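Local coordinates for protein acetyl-CoA acetyltransferase (Mycobacterium smegmatis, PDB 4EGV) that is a monomeric thiolase-like protein of type 1 that probably has acyltransferase activity, at residues 193-196 / 197-200; 208-211 / 212-216. All coordinates share one frame; numbering follows the deposited sequence.

Contact 1 (193-196 / 197-200); sequences VQYG and LLEN
Leu-198 meets Tyr-195 one helical turn back, its CD2 methyl approaching the ring atom CD1 of Tyr-195 at 4.2 Å, with the two side chains set at a slant to each other. The other methyl of Leu-198, CD1, rests 3.7 Å from the carbonyl O of Gln-194, so the forked end of this leucine spans two residues of the preceding turn. Leu-197 lies along the same turn, with CG and CD1 both close to the carbonyl O of Val-193.

Two i to i+4 backbone bonds join the segments. Glu-199 N donates to Tyr-195 O at 3.0 Å in a nearly straight bond (162°), whereas the bond from Asn-200 N to Gly-196 O, also 3.0 Å, is more bent at 145°. Glu-199 turns its CG anti to the backbone N (chi1 -155°) and bends at chi2; its carboxylate then finds partners beyond the helix, where OE2 bonds to Tyr-259 OH and OE1 probably to Tyr-213 OH, which gives both oxygens of this buried acid a partner. Further out, Tyr-195 stacks on Phe-346 and bonds through OH to Ala-412 N, while Asn-200 ND2 reaches Tyr-460 O on strand 453-463. The arrangement is about two turns of a buried alpha-helix, here packed between helix 348-357 and a strand of the additional C-terminal domain of this thiolase-like protein.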
loop_
_atom_site.group_PDB
_atom_site.type_symbol
_atom_site.label_atom_id
_atom_site.label_comp_id
_atom_site.label_asym_id
_atom_site.label_seq_id
_atom_site.Cartn_x
_atom_site.Cartn_y
_atom_site.Cartn_z
ATOM N N VAL A 193 -3.874 1.165 -14.772
ATOM C CA VAL A 193 -3.113 1.325 -15.967
ATOM C C VAL A 193 -1.586 1.554 -15.670
ATOM O O VAL A 193 -0.703 1.081 -16.393
ATOM C CB VAL A 193 -3.779 2.411 -16.842
ATOM C CG1 VAL A 193 -3.307 3.795 -16.473
ATOM C CG2 VAL A 193 -3.470 2.170 -18.279
ATOM N N GLN A 194 -1.296 2.252 -14.586
ATOM C CA GLN A 194 0.080 2.569 -14.218
ATOM C C GLN A 194 0.795 1.420 -13.567
ATOM O O GLN A 194 1.983 1.259 -13.772
ATOM C CB GLN A 194 0.110 3.766 -13.290
ATOM C CG GLN A 194 0.737 4.964 -13.931
ATOM C CD GLN A 194 0.271 6.267 -13.338
ATOM O OE1 GLN A 194 -0.937 6.514 -13.203
ATOM N NE2 GLN A 194 1.234 7.120 -12.975
ATOM N N TYR A 195 0.061 0.636 -12.781
ATOM C CA TYR A 195 0.555 -0.591 -12.223
ATOM C C TYR A 195 0.784 -1.664 -13.256
ATOM O O TYR A 195 1.615 -2.537 -13.045
ATOM C CB TYR A 195 -0.369 -1.107 -11.123
ATOM C CG TYR A 195 0.008 -0.570 -9.757
ATOM C CD1 TYR A 195 1.126 -1.057 -9.063
ATOM C CD2 TYR A 195 -0.728 0.461 -9.179
ATOM C CE1 TYR A 195 1.466 -0.541 -7.821
ATOM C CE2 TYR A 195 -0.397 0.981 -7.933
ATOM C CZ TYR A 195 0.687 0.477 -7.264
ATOM O OH TYR A 195 1.008 1.010 -6.063
ATOM N N GLY A 196 0.040 -1.592 -14.357
ATOM C CA GLY A 196 0.213 -2.479 -15.471
ATOM C C GLY A 196 1.585 -2.342 -16.061
ATOM O O GLY A 196 2.213 -3.350 -16.408
ATOM N N LEU A 197 2.045 -1.102 -16.188
ATOM C CA LEU A 197 3.363 -0.813 -16.744
ATOM C C LEU A 197 4.509 -1.375 -15.875
ATOM O O LEU A 197 5.519 -1.867 -16.369
ATOM C CB LEU A 197 3.540 0.693 -16.935
ATOM C CG LEU A 197 2.782 1.328 -18.098
ATOM C CD1 LEU A 197 2.475 2.782 -17.915
ATOM C CD2 LEU A 197 3.434 1.050 -19.409
ATOM N N LEU A 198 4.351 -1.283 -14.564
ATOM C CA LEU A 198 5.338 -1.742 -13.607
ATOM C C LEU A 198 5.423 -3.224 -13.582
ATOM O O LEU A 198 6.454 -3.784 -13.479
ATOM C CB LEU A 198 4.976 -1.276 -12.192
ATOM C CG LEU A 198 5.513 0.024 -11.594
ATOM C CD1 LEU A 198 5.434 1.139 -12.517
ATOM C CD2 LEU A 198 4.853 0.352 -10.342
ATOM N N GLU A 199 4.273 -3.839 -13.628
ATOM C CA GLU A 199 4.131 -5.249 -13.710
ATOM C C GLU A 199 4.663 -5.855 -14.991
ATOM O O GLU A 199 5.191 -6.896 -14.932
ATOM C CB GLU A 199 2.682 -5.575 -13.508
ATOM C CG GLU A 199 2.422 -6.918 -12.986
ATOM C CD GLU A 199 2.329 -7.006 -11.502
ATOM O OE1 GLU A 199 3.071 -7.784 -10.937
ATOM O OE2 GLU A 199 1.491 -6.367 -10.904
ATOM N N ASN A 200 4.561 -5.180 -16.130
ATOM C CA ASN A 200 5.117 -5.673 -17.362
ATOM C C ASN A 200 6.597 -5.388 -17.455
ATOM O O ASN A 200 7.322 -6.085 -18.093
ATOM C CB ASN A 200 4.365 -5.110 -18.547
ATOM C CG ASN A 200 3.123 -5.829 -18.823
ATOM O OD1 ASN A 200 3.025 -6.980 -18.603
ATOM N ND2 ASN A 200 2.164 -5.142 -19.304
#

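Contact 2 (208-211 / 212-216); sequences LSVA and DYRLA
Leu-208 and Tyr-213 make the apolar part of this helix start: the leucine methyl CD1 lies 3.9 Å from the ring atom CD1 of Tyr-213, the two side chains crossing at about a right angle. The second methyl, CD2, sits 4.1 Å from CB of Asp-212, so the fork of Leu-208 touches two successive residues of the first turn.

Of a different kind is the approach of CG1 of Val-210 to NH1 of Arg-214 at 4.1 Å, a loose contact of a methyl with the guanidinium, made at a slant.

The side-chain hydrogen bond between the segments is a capping bond. Ser-209 occupies the N-cap, and its OG accepts from Asp-212 N in a weak bond of 3.3 Å that is nonetheless fairly straight (160°). With chi1 at 78°, OG lies between the backbone N and the carbonyl carbon, which brings it to the amide of Asp-212.

Backbone bonds then follow in helical order. Tyr-213 N donates to Ser-209 O at 3.1 Å, Arg-214 N to Val-210 O at 3.0 Å, and Leu-215 N to Ala-211 O at 3.2 Å; the last is the most bent of the three, at 141°.

Beyond the segments, the phenol of Tyr-213 probably bonds to Glu-199 of helix 191-206, and Arg-214 NE makes a weak bond to Leu-246 O. The chemistry is thus divided: the serine hydroxyl serves an amide of the first turn, where the i-4 residue precedes the helix, while the leucine lies against the tyrosine whose phenol faces the neighbouring helix.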
loop_
_atom_site.group_PDB
_atom_site.type_symbol
_atom_site.label_atom_id
_atom_site.label_comp_id
_atom_site.label_asym_id
_atom_site.label_seq_id
_atom_site.Cartn_x
_atom_site.Cartn_y
_atom_site.Cartn_z
ATOM N N LEU A 208 10.162 -13.822 -17.934
ATOM C CA LEU A 208 9.052 -14.759 -17.981
ATOM C C LEU A 208 8.141 -14.467 -19.212
ATOM O O LEU A 208 8.078 -13.343 -19.696
ATOM C CB LEU A 208 8.267 -14.722 -16.658
ATOM C CG LEU A 208 8.827 -15.369 -15.373
ATOM C CD1 LEU A 208 8.078 -14.884 -14.126
ATOM C CD2 LEU A 208 8.847 -16.926 -15.409
ATOM N N SER A 209 7.464 -15.488 -19.735
ATOM C CA SER A 209 6.506 -15.292 -20.811
ATOM C C SER A 209 5.210 -14.741 -20.208
ATOM O O SER A 209 5.036 -14.744 -18.998
ATOM C CB SER A 209 6.244 -16.601 -21.554
ATOM O OG SER A 209 5.365 -17.406 -20.803
ATOM N N VAL A 210 4.312 -14.264 -21.064
ATOM C CA VAL A 210 3.038 -13.706 -20.626
ATOM C C VAL A 210 2.213 -14.696 -19.772
ATOM O O VAL A 210 1.794 -14.337 -18.672
ATOM C CB VAL A 210 2.203 -13.175 -21.850
ATOM C CG1 VAL A 210 0.765 -12.790 -21.468
ATOM C CG2 VAL A 210 2.924 -12.052 -22.556
ATOM N N ALA A 211 1.995 -15.918 -20.275
ATOM C CA ALA A 211 1.225 -16.953 -19.567
ATOM C C ALA A 211 1.872 -17.397 -18.275
ATOM O O ALA A 211 1.165 -17.683 -17.329
ATOM C CB ALA A 211 0.957 -18.168 -20.469
ATOM N N ASP A 212 3.205 -17.463 -18.247
ATOM C CA ASP A 212 3.966 -17.825 -17.043
ATOM C C ASP A 212 3.791 -16.813 -15.892
ATOM O O ASP A 212 3.603 -17.181 -14.726
ATOM C CB ASP A 212 5.457 -17.961 -17.384
ATOM C CG ASP A 212 5.894 -19.416 -17.706
ATOM O OD1 ASP A 212 5.138 -20.373 -17.448
ATOM O OD2 ASP A 212 7.032 -19.581 -18.217
ATOM N N TYR A 213 3.857 -15.532 -16.253
ATOM C CA TYR A 213 3.689 -14.434 -15.331
ATOM C C TYR A 213 2.271 -14.385 -14.825
ATOM O O TYR A 213 2.028 -14.150 -13.664
ATOM C CB TYR A 213 4.050 -13.129 -16.001
ATOM C CG TYR A 213 4.289 -12.040 -15.001
ATOM C CD1 TYR A 213 5.537 -11.874 -14.396
ATOM C CD2 TYR A 213 3.255 -11.177 -14.627
ATOM C CE1 TYR A 213 5.736 -10.882 -13.469
ATOM C CE2 TYR A 213 3.445 -10.193 -13.692
ATOM C CZ TYR A 213 4.676 -10.042 -13.114
ATOM O OH TYR A 213 4.829 -9.034 -12.185
ATOM N N ARG A 214 1.318 -14.617 -15.702
ATOM C CA ARG A 214 -0.049 -14.668 -15.266
ATOM C C ARG A 214 -0.276 -15.769 -14.216
ATOM O O ARG A 214 -1.078 -15.606 -13.310
ATOM C CB ARG A 214 -0.996 -14.784 -16.462
ATOM C CG ARG A 214 -2.434 -14.602 -16.062
ATOM C CD ARG A 214 -3.327 -13.849 -16.986
ATOM N NE ARG A 214 -3.931 -14.598 -18.090
ATOM C CZ ARG A 214 -3.693 -14.339 -19.369
ATOM N NH1 ARG A 214 -2.855 -13.387 -19.725
ATOM N NH2 ARG A 214 -4.285 -15.029 -20.306
ATOM N N LEU A 215 0.478 -16.862 -14.308
ATOM C CA LEU A 215 0.406 -17.936 -13.311
ATOM C C LEU A 215 1.012 -17.507 -11.980
ATOM O O LEU A 215 0.477 -17.827 -10.908
ATOM C CB LEU A 215 1.067 -19.220 -13.835
ATOM C CG LEU A 215 1.232 -20.439 -12.917
ATOM C CD1 LEU A 215 -0.053 -21.202 -12.744
ATOM C CD2 LEU A 215 2.339 -21.359 -13.404
ATOM N N ALA A 216 2.129 -16.787 -12.051
ATOM C CA ALA A 216 2.785 -16.316 -10.855
ATOM C C ALA A 216 1.857 -15.414 -10.041
ATOM O O ALA A 216 1.768 -15.562 -8.821
ATOM C CB ALA A 216 4.088 -15.598 -11.208
#

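Overall arrangement
From the N terminus, the chain passes first through contact 1, within helix 191-206, and then, after a short connection, through contact 2 at the start of helix 210-230. Each closes only a local stretch of helix; they stand in series, neither nesting nor crossing, with centres about 14 Å apart. The probable hydrogen bond between Glu-199 and Tyr-213 would tie the two successive helices side chain to side chain. Contact 1 is buried and reaches helix 348-357 and strand 453-463, whereas contact 2 lies at the surface, where Leu-215 touches helix 242-246.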